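Local coordinates for protein 2-(acetamidomethylene)succinate hydrolase (Mesorhizobium loti, PDB 3KXP) that catalyses the final step of vitamin B6 degradation, hydrolysing (E)-2-(acetamidomethylene)succinate to succinic semialdehyde, acetate, ammonia and carbon dioxide, at residues Gly140-Ala145 and Ala292-Asn297; Leu72-Ile77 and Ala136-His141. All blocks are in the same frame, centred on the assembly; numbering follows the deposited sequence.

Overall arrangement
Both contacts lie in the catalytic core of an alpha/beta hydrolase fold, with centres about 9 Å apart. Along the chain come 72-77, then 136-141, which overlaps 140-145 at G140 and H141, and much later 292-297. Interaction 2 sets strand 136-141 beside strand 70-74 in the mixed central sheet; interaction 1 begins where that strand ends and joins its turn to the loop carrying H294. The two also touch directly, G144 CA lying 3.6 Å from F74 CB, while L143 packs against the 75-77 loop. The pairing fixes the strand from which the turn bearing the probable nucleophile S142 springs, and the late loop brings the histidine to it.

Interaction 1 (Gly140-Ala145 and Ala292-Asn297); sequences GHSLGA and ADHYVN
This active-site contact joins the nucleophile elbow, with H141 ending strand 136-141 and S142 in the turn after it, to H294, in the loop before helix 296-299, and N297 in that helix. S142 and H294 are the inferred nucleophile and histidine of a catalytic triad, completed by D166, which bonds H294 ND1. S142 OG lies near the plane of the H294 ring, at its edge, 3.1 Å from NE2. H141 NE2 donates to the backbone O of H294 (3.0 Å, 151° at the hydrogen) from above the carbonyl plane, and lies 3.8 Å from H294 NE2 over one face of that ring. CG anti to the backbone N (chi1 178°) carries the H141 ring across to Y295, CE1 lying 3.7 Å from Y295 CD1 with the rings oblique. N297 ND2 sits over one face of H141, 3.5 Å from ND1, and S142 CB over the opposite one. Water 1 bonds H141 ND1 and donates to N297 OD1. Replacing H141 with an alanine would probably leave the H294 carbonyl without this donor and open a gap beside the H294 ring. Around this junction, H141 and V296 pack on I165 of strand 159-165, while V296 and N297 touch T304 of helix 301-313.

Interaction 2 (Leu72-Ile77 and Ala136-His141); sequences LFFHGI and AILVGH
Two neighbouring parallel strands of the central sheet, 70-74 and 136-141, pair here, their short axes 4.7 Å apart and 17° from parallel. L72 N donates to I137 O and L72 O accepts from V139 N (2.8 Å), then F74 N donates to V139 O and F74 O accepts from H141 N (2.9 Å). The last of these is nearly straight, 172° at the hydrogen, and ties the end of strand 136-141 to F74. V139 O also meets F73 CA in a CA-H...O contact at 3.2 Å. In the alpha/beta hydrolase fold strand 136-141 leads into the nucleophile elbow, and G140 opens its GxSxG sequence; a CB there would run into the backbone of G144, in the first turn of the helix that follows. On one face of the sheet, F73 and V139 lie side by side: ring atom CD2 of F73 is 3.7 Å from V139 CG1, and V139 CG2 stands over the ring, near its rim. On the other, F74 CE1 reaches L138 CG at 4.0 Å, and L72 CD1 rests on A136 CB at 3.9 Å, with helix 117-131 packing against L72 and F74. Past the strand, the H75 side chain starts out away from 136-141; its ND1 donates to G76 O (2.6 Å), while NE2 bonds Q102 N, so both ring nitrogens are held, two residues before I77, which binds chloride.

Interaction 1 (Gly140-Ala145 and Ala292-Asn297)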
loop_
_atom_site.group_PDB
_atom_site.type_symbol
_atom_site.label_atom_id
_atom_site.label_comp_id
_atom_site.label_asym_id
_atom_site.label_seq_id
_atom_site.Cartn_x
_atom_site.Cartn_y
_atom_site.Cartn_z
ATOM N N GLY A 140 6.410 -12.486 4.441
ATOM C CA GLY A 140 7.638 -13.190 4.116
ATOM C C GLY A 140 8.849 -12.349 3.765
ATOM O O GLY A 140 8.743 -11.297 3.134
ATOM N N HIS A 141 10.014 -12.818 4.187
ATOM C CA HIS A 141 11.250 -12.111 3.902
ATOM C C HIS A 141 12.089 -12.898 2.918
ATOM O O HIS A 141 12.452 -14.040 3.190
ATOM C CB HIS A 141 12.067 -11.898 5.169
ATOM C CG HIS A 141 13.374 -11.212 4.919
ATOM N ND1 HIS A 141 14.502 -11.454 5.673
ATOM C CD2 HIS A 141 13.733 -10.299 3.985
ATOM C CE1 HIS A 141 15.501 -10.722 5.212
ATOM N NE2 HIS A 141 15.062 -10.013 4.188
ATOM N N SER A 142 12.392 -12.284 1.777
ATOM C CA SER A 142 13.213 -12.915 0.744
ATOM C C SER A 142 12.638 -14.280 0.320
ATOM O O SER A 142 11.583 -14.328 -0.315
ATOM C CB SER A 142 14.648 -13.053 1.265
ATOM O OG SER A 142 15.583 -13.047 0.199
ATOM N N LEU A 143 13.332 -15.378 0.647
ATOM C CA LEU A 143 12.842 -16.726 0.326
ATOM C C LEU A 143 11.382 -16.825 0.762
ATOM O O LEU A 143 10.533 -17.313 0.016
ATOM C CB LEU A 143 13.646 -17.803 1.074
ATOM C CG LEU A 143 13.020 -19.212 1.170
ATOM C CD1 LEU A 143 12.876 -19.831 -0.205
ATOM C CD2 LEU A 143 13.888 -20.103 2.025
ATOM N N GLY A 144 11.103 -16.369 1.982
ATOM C CA GLY A 144 9.741 -16.395 2.488
ATOM C C GLY A 144 8.805 -15.565 1.617
ATOM O O GLY A 144 7.688 -15.992 1.321
ATOM N N ALA A 145 9.257 -14.377 1.208
ATOM C CA ALA A 145 8.443 -13.500 0.364
ATOM C C ALA A 145 8.141 -14.181 -0.969
ATOM O O ALA A 145 6.999 -14.198 -1.423
ATOM C CB ALA A 145 9.163 -12.164 0.126
ATOM N N ALA A 292 17.639 0.942 5.079
ATOM C CA ALA A 292 17.603 -0.518 5.131
ATOM C C ALA A 292 18.190 -1.198 3.898
ATOM O O ALA A 292 17.997 -0.739 2.768
ATOM C CB ALA A 292 16.166 -0.994 5.336
ATOM N N ASP A 293 18.913 -2.292 4.120
ATOM C CA ASP A 293 19.479 -3.057 3.015
ATOM C C ASP A 293 18.526 -4.242 2.814
ATOM O O ASP A 293 17.329 -4.122 3.089
ATOM C CB ASP A 293 20.915 -3.529 3.321
ATOM C CG ASP A 293 20.997 -4.443 4.541
ATOM O OD1 ASP A 293 22.097 -4.979 4.812
ATOM O OD2 ASP A 293 19.968 -4.627 5.230
ATOM N N HIS A 294 19.032 -5.375 2.343
ATOM C CA HIS A 294 18.173 -6.526 2.112
ATOM C C HIS A 294 17.394 -6.983 3.349
ATOM O O HIS A 294 16.258 -7.453 3.233
ATOM C CB HIS A 294 19.017 -7.685 1.563
ATOM C CG HIS A 294 18.278 -8.984 1.445
ATOM N ND1 HIS A 294 17.125 -9.125 0.700
ATOM C CD2 HIS A 294 18.556 -10.213 1.944
ATOM C CE1 HIS A 294 16.728 -10.384 0.742
ATOM N NE2 HIS A 294 17.578 -11.066 1.490
ATOM N N TYR A 295 17.999 -6.828 4.527
ATOM C CA TYR A 295 17.392 -7.266 5.786
ATOM C C TYR A 295 16.482 -6.224 6.431
ATOM O O TYR A 295 16.686 -5.808 7.571
ATOM C CB TYR A 295 18.519 -7.687 6.728
ATOM C CG TYR A 295 19.453 -8.638 6.029
ATOM C CD1 TYR A 295 19.112 -9.982 5.860
ATOM C CD2 TYR A 295 20.612 -8.171 5.407
ATOM C CE1 TYR A 295 19.896 -10.836 5.079
ATOM C CE2 TYR A 295 21.405 -9.019 4.622
ATOM C CZ TYR A 295 21.036 -10.346 4.461
ATOM O OH TYR A 295 21.799 -11.178 3.673
ATOM N N VAL A 296 15.449 -5.839 5.690
ATOM C CA VAL A 296 14.505 -4.821 6.123
ATOM C C VAL A 296 13.880 -4.959 7.511
ATOM O O VAL A 296 14.012 -4.057 8.342
ATOM C CB VAL A 296 13.362 -4.677 5.103
ATOM C CG1 VAL A 296 12.527 -3.436 5.430
ATOM C CG2 VAL A 296 13.946 -4.612 3.691
ATOM N N ASN A 297 13.195 -6.068 7.765
ATOM C CA ASN A 297 12.540 -6.236 9.054
ATOM C C ASN A 297 13.491 -6.207 10.258
ATOM O O ASN A 297 13.136 -5.701 11.330
ATOM C CB ASN A 297 11.665 -7.507 9.057
ATOM C CG ASN A 297 12.443 -8.768 8.726
ATOM O OD1 ASN A 297 12.509 -9.696 9.539
ATOM N ND2 ASN A 297 13.024 -8.819 7.527
HETATM O O HOH W 1 14.456 -11.584 8.424
#

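Interaction 2 (Leu72-Ile77 and Ala136-His141)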
loop_
_atom_site.group_PDB
_atom_site.type_symbol
_atom_site.label_atom_id
_atom_site.label_comp_id
_atom_site.label_asym_id
_atom_site.label_seq_id
_atom_site.Cartn_x
_atom_site.Cartn_y
_atom_site.Cartn_z
ATOM N N LEU A 72 0.932 -15.610 9.216
ATOM C CA LEU A 72 2.122 -16.460 9.158
ATOM C C LEU A 72 3.375 -15.720 8.693
ATOM O O LEU A 72 3.314 -14.910 7.767
ATOM C CB LEU A 72 1.850 -17.651 8.235
ATOM C CG LEU A 72 0.612 -18.467 8.619
ATOM C CD1 LEU A 72 0.342 -19.539 7.579
ATOM C CD2 LEU A 72 0.823 -19.091 9.994
ATOM N N PHE A 73 4.511 -16.009 9.329
ATOM C CA PHE A 73 5.771 -15.366 8.978
ATOM C C PHE A 73 6.808 -16.363 8.446
ATOM O O PHE A 73 7.089 -17.376 9.088
ATOM C CB PHE A 73 6.350 -14.648 10.193
ATOM C CG PHE A 73 5.480 -13.549 10.741
ATOM C CD1 PHE A 73 4.301 -13.841 11.418
ATOM C CD2 PHE A 73 5.878 -12.224 10.645
ATOM C CE1 PHE A 73 3.536 -12.827 12.004
ATOM C CE2 PHE A 73 5.116 -11.200 11.228
ATOM C CZ PHE A 73 3.950 -11.504 11.906
ATOM N N PHE A 74 7.391 -16.060 7.288
ATOM C CA PHE A 74 8.382 -16.933 6.666
ATOM C C PHE A 74 9.738 -16.251 6.439
ATOM O O PHE A 74 9.844 -15.283 5.681
ATOM C CB PHE A 74 7.835 -17.461 5.342
ATOM C CG PHE A 74 6.489 -18.103 5.466
ATOM C CD1 PHE A 74 5.335 -17.324 5.535
ATOM C CD2 PHE A 74 6.367 -19.488 5.542
ATOM C CE1 PHE A 74 4.080 -17.913 5.675
ATOM C CE2 PHE A 74 5.115 -20.088 5.682
ATOM C CZ PHE A 74 3.969 -19.299 5.748
ATOM N N HIS A 75 10.766 -16.795 7.086
ATOM C CA HIS A 75 12.143 -16.289 7.040
ATOM C C HIS A 75 12.871 -16.423 5.691
ATOM O O HIS A 75 12.377 -17.055 4.757
ATOM C CB HIS A 75 12.954 -17.024 8.110
ATOM C CG HIS A 75 13.074 -18.493 7.849
ATOM N ND1 HIS A 75 13.922 -19.009 6.894
ATOM C CD2 HIS A 75 12.369 -19.545 8.331
ATOM C CE1 HIS A 75 13.731 -20.313 6.791
ATOM N NE2 HIS A 75 12.793 -20.663 7.652
ATOM N N GLY A 76 14.066 -15.838 5.609
ATOM C CA GLY A 76 14.863 -15.925 4.394
ATOM C C GLY A 76 15.752 -17.165 4.412
ATOM O O GLY A 76 15.770 -17.894 5.411
ATOM N N ILE A 77 16.497 -17.410 3.332
ATOM C CA ILE A 77 17.368 -18.586 3.258
ATOM C C ILE A 77 18.425 -18.633 4.382
ATOM O O ILE A 77 18.999 -17.610 4.764
ATOM C CB ILE A 77 18.058 -18.660 1.886
ATOM C CG1 ILE A 77 18.585 -20.074 1.638
ATOM C CG2 ILE A 77 19.204 -17.668 1.823
ATOM C CD1 ILE A 77 18.992 -20.314 0.187
ATOM N N ALA A 136 -4.920 -16.986 5.742
ATOM C CA ALA A 136 -3.834 -16.309 6.430
ATOM C C ALA A 136 -3.191 -15.149 5.702
ATOM O O ALA A 136 -3.152 -15.100 4.472
ATOM C CB ALA A 136 -2.754 -17.326 6.802
ATOM N N ILE A 137 -2.698 -14.210 6.497
ATOM C CA ILE A 137 -1.973 -13.062 5.994
ATOM C C ILE A 137 -0.533 -13.564 6.019
ATOM O O ILE A 137 -0.038 -13.993 7.061
ATOM C CB ILE A 137 -2.119 -11.848 6.937
ATOM C CG1 ILE A 137 -3.584 -11.380 6.948
ATOM C CG2 ILE A 137 -1.171 -10.726 6.501
ATOM C CD1 ILE A 137 -3.881 -10.319 7.972
ATOM N N LEU A 138 0.120 -13.546 4.867
ATOM C CA LEU A 138 1.498 -14.009 4.752
ATOM C C LEU A 138 2.544 -12.871 4.763
ATOM O O LEU A 138 2.521 -11.979 3.906
ATOM C CB LEU A 138 1.646 -14.837 3.473
ATOM C CG LEU A 138 1.209 -16.307 3.441
ATOM C CD1 LEU A 138 -0.053 -16.531 4.249
ATOM C CD2 LEU A 138 1.012 -16.724 1.988
ATOM N N VAL A 139 3.450 -12.920 5.741
ATOM C CA VAL A 139 4.528 -11.946 5.887
ATOM C C VAL A 139 5.834 -12.688 5.619
ATOM O O VAL A 139 6.314 -13.435 6.468
ATOM C CB VAL A 139 4.588 -11.388 7.312
ATOM C CG1 VAL A 139 5.782 -10.449 7.457
ATOM C CG2 VAL A 139 3.294 -10.665 7.640
ATOM N N GLY A 140 6.410 -12.486 4.441
ATOM C CA GLY A 140 7.638 -13.190 4.116
ATOM C C GLY A 140 8.849 -12.349 3.765
ATOM O O GLY A 140 8.743 -11.297 3.134
ATOM N N HIS A 141 10.014 -12.818 4.187
ATOM C CA HIS A 141 11.250 -12.111 3.902
ATOM C C HIS A 141 12.089 -12.898 2.918
ATOM O O HIS A 141 12.452 -14.040 3.190
ATOM C CB HIS A 141 12.067 -11.898 5.169
ATOM C CG HIS A 141 13.374 -11.212 4.919
ATOM N ND1 HIS A 141 14.502 -11.454 5.673
ATOM C CD2 HIS A 141 13.733 -10.299 3.985
ATOM C CE1 HIS A 141 15.501 -10.722 5.212
ATOM N NE2 HIS A 141 15.062 -10.013 4.188
#